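Local coordinates for cell division control protein Cdc48 (Mycobacterium smegmatis, PDB 5E7P) that probably binds and hydrolyses ATP as a Cdc48-like AAA ATPase, and holds ADP in its nucleotide pockets, at residues Gly275-Val280 and Val322-Asp327. Residues are numbered along the deposited sequence; the frame is centred on the assembly and turned at random.
With ADP (adenosine-5'-diphosphate), chain C.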
# COMPACT_ATOMS: atom_id res chain seq x y z
N GLY A 275 -7.54 1.64 -7.98
CA GLY A 275 -8.63 1.99 -8.86
C GLY A 275 -10.00 1.60 -8.34
O GLY A 275 -10.89 1.26 -9.12
N LYS A 276 -10.18 1.65 -7.03
CA LYS A 276 -11.45 1.27 -6.41
C LYS A 276 -12.59 2.25 -6.74
O LYS A 276 -13.68 1.84 -7.11
CB LYS A 276 -11.30 1.13 -4.90
CG LYS A 276 -10.31 0.06 -4.48
CD LYS A 276 -10.23 -0.02 -2.96
CE LYS A 276 -9.73 1.28 -2.36
NZ LYS A 276 -8.33 1.58 -2.77
N ALA A 277 -12.32 3.54 -6.60
CA ALA A 277 -13.34 4.56 -6.84
C ALA A 277 -13.68 4.66 -8.32
O ALA A 277 -14.84 4.82 -8.69
CB ALA A 277 -12.88 5.91 -6.30
N THR A 278 -12.66 4.54 -9.17
CA THR A 278 -12.86 4.58 -10.61
C THR A 278 -13.73 3.41 -11.08
O THR A 278 -14.58 3.56 -11.95
CB THR A 278 -11.51 4.56 -11.35
OG1 THR A 278 -10.77 5.74 -11.02
CG2 THR A 278 -11.72 4.51 -12.86
N MET A 279 -13.52 2.24 -10.47
CA MET A 279 -14.32 1.07 -10.79
C MET A 279 -15.80 1.30 -10.46
O MET A 279 -16.68 0.94 -11.23
CB MET A 279 -13.82 -0.17 -10.04
CG MET A 279 -14.69 -1.40 -10.25
SD MET A 279 -14.23 -2.83 -9.27
CE MET A 279 -14.83 -2.36 -7.65
N VAL A 280 -16.05 1.90 -9.30
CA VAL A 280 -17.41 2.15 -8.84
C VAL A 280 -18.15 3.12 -9.77
O VAL A 280 -19.31 2.89 -10.13
CB VAL A 280 -17.44 2.67 -7.39
CG1 VAL A 280 -18.87 2.95 -6.95
CG2 VAL A 280 -16.78 1.68 -6.45
N VAL A 322 -27.55 5.30 -6.71
CA VAL A 322 -26.43 4.84 -5.91
C VAL A 322 -25.82 5.94 -5.05
O VAL A 322 -25.43 7.00 -5.55
CB VAL A 322 -25.32 4.25 -6.80
CG1 VAL A 322 -24.16 3.78 -5.95
CG2 VAL A 322 -25.86 3.11 -7.62
N LEU A 323 -25.76 5.69 -3.74
CA LEU A 323 -25.02 6.56 -2.83
C LEU A 323 -23.60 6.03 -2.72
O LEU A 323 -23.38 4.90 -2.27
CB LEU A 323 -25.68 6.60 -1.44
CG LEU A 323 -25.00 7.52 -0.41
CD1 LEU A 323 -25.15 8.99 -0.80
CD2 LEU A 323 -25.56 7.29 0.98
N PHE A 324 -22.64 6.84 -3.14
CA PHE A 324 -21.24 6.41 -3.15
C PHE A 324 -20.36 7.30 -2.28
O PHE A 324 -20.29 8.52 -2.48
CB PHE A 324 -20.71 6.35 -4.59
CG PHE A 324 -19.22 6.14 -4.68
CD1 PHE A 324 -18.58 5.17 -3.92
CD2 PHE A 324 -18.46 6.91 -5.56
CE1 PHE A 324 -17.21 4.99 -4.01
CE2 PHE A 324 -17.09 6.72 -5.65
CZ PHE A 324 -16.47 5.76 -4.88
N ILE A 325 -19.69 6.69 -1.31
CA ILE A 325 -18.71 7.40 -0.49
C ILE A 325 -17.31 6.84 -0.72
O ILE A 325 -16.99 5.73 -0.30
CB ILE A 325 -19.06 7.32 1.01
CG1 ILE A 325 -20.44 7.93 1.27
CG2 ILE A 325 -18.02 8.05 1.84
CD1 ILE A 325 -20.89 7.86 2.71
N ALA A 326 -16.49 7.62 -1.41
CA ALA A 326 -15.11 7.23 -1.68
C ALA A 326 -14.27 7.38 -0.42
O ALA A 326 -14.27 8.44 0.21
CB ALA A 326 -14.53 8.07 -2.82
N ASP A 327 -13.56 6.31 -0.07
CA ASP A 327 -12.67 6.31 1.09
C ASP A 327 -13.41 6.67 2.38
O ASP A 327 -13.14 7.69 3.01
CB ASP A 327 -11.46 7.22 0.85
CG ASP A 327 -10.70 6.84 -0.41
OD1 ASP A 327 -9.94 5.84 -0.39
OD2 ASP A 327 -10.86 7.54 -1.44
PB ADP C . -8.52 4.02 -5.26
O1B ADP C . -7.61 4.58 -4.20
O2B ADP C . -9.93 4.56 -5.21
O3B ADP C . -8.44 2.53 -5.43
PA ADP C . -8.77 5.50 -7.66
O1A ADP C . -8.96 6.88 -7.07
O2A ADP C . -9.98 4.71 -8.08
O3A ADP C . -7.89 4.65 -6.60
O5' ADP C . -7.76 5.64 -8.89
C5' ADP C . -6.38 5.87 -8.61
C4' ADP C . -5.94 7.02 -9.50
O4' ADP C . -5.64 6.51 -10.79
C3' ADP C . -7.06 8.04 -9.64
O3' ADP C . -6.57 9.35 -9.33
C2' ADP C . -7.48 7.98 -11.10
O2' ADP C . -7.56 9.31 -11.63
C1' ADP C . -6.39 7.19 -11.80
N9 ADP C . -6.95 6.18 -12.72
C8 ADP C . -7.54 5.02 -12.37
N7 ADP C . -7.93 4.33 -13.47
C5 ADP C . -7.58 5.05 -14.55
C6 ADP C . -7.70 4.91 -16.02
N6 ADP C . -8.28 3.82 -16.58
N1 ADP C . -7.21 5.90 -16.80
C2 ADP C . -6.63 7.00 -16.27
N3 ADP C . -6.49 7.19 -14.94
C4 ADP C . -6.94 6.27 -14.05
O HOH W 1 -7.33 4.12 -1.79
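The ring of Phe324 takes Val280 over one face: CG1 sits 3.8 Å from the ring centroid, 13° off the normal, a CH-pi contact. The backbone N of Ala326 lies over the opposite face, displaced toward the rim, and Ala277 CB meets the edge in the ring plane, 3.9 Å from Phe324 CZ. Phe324 extends from the strand toward helix 276-283, chi1 of 170° setting CG opposite the backbone N. Thr366 of strand 361-366 touches both Phe324 and Val280. Gly275 N and Lys276 N both donate to ADP O3B, as does Lys276 NZ at 2.8 Å, the lysine chain bending at chi3 and chi4 to curve over that oxygen; Ala277 N binds O2B. Thr278 N grips ADP O2A, as does Thr278 OG1, 3.2 Å from O2A. A water joins Lys276 NZ to ADP O1B and, weakly, to Asp327 OD1, just past the strand. Three anionic oxygens thus face a helix N-terminus, whose dipole probably helps stabilise them. The axes of helix 276-280 and strand 322-326 run nearly antiparallel, 165° apart. Although Ala277 departs from the Walker A consensus and the strand's sequence from the usual Asp-Glu, this is a P-loop helix packed on the strand in the Walker B position of a RecA-like AAA core.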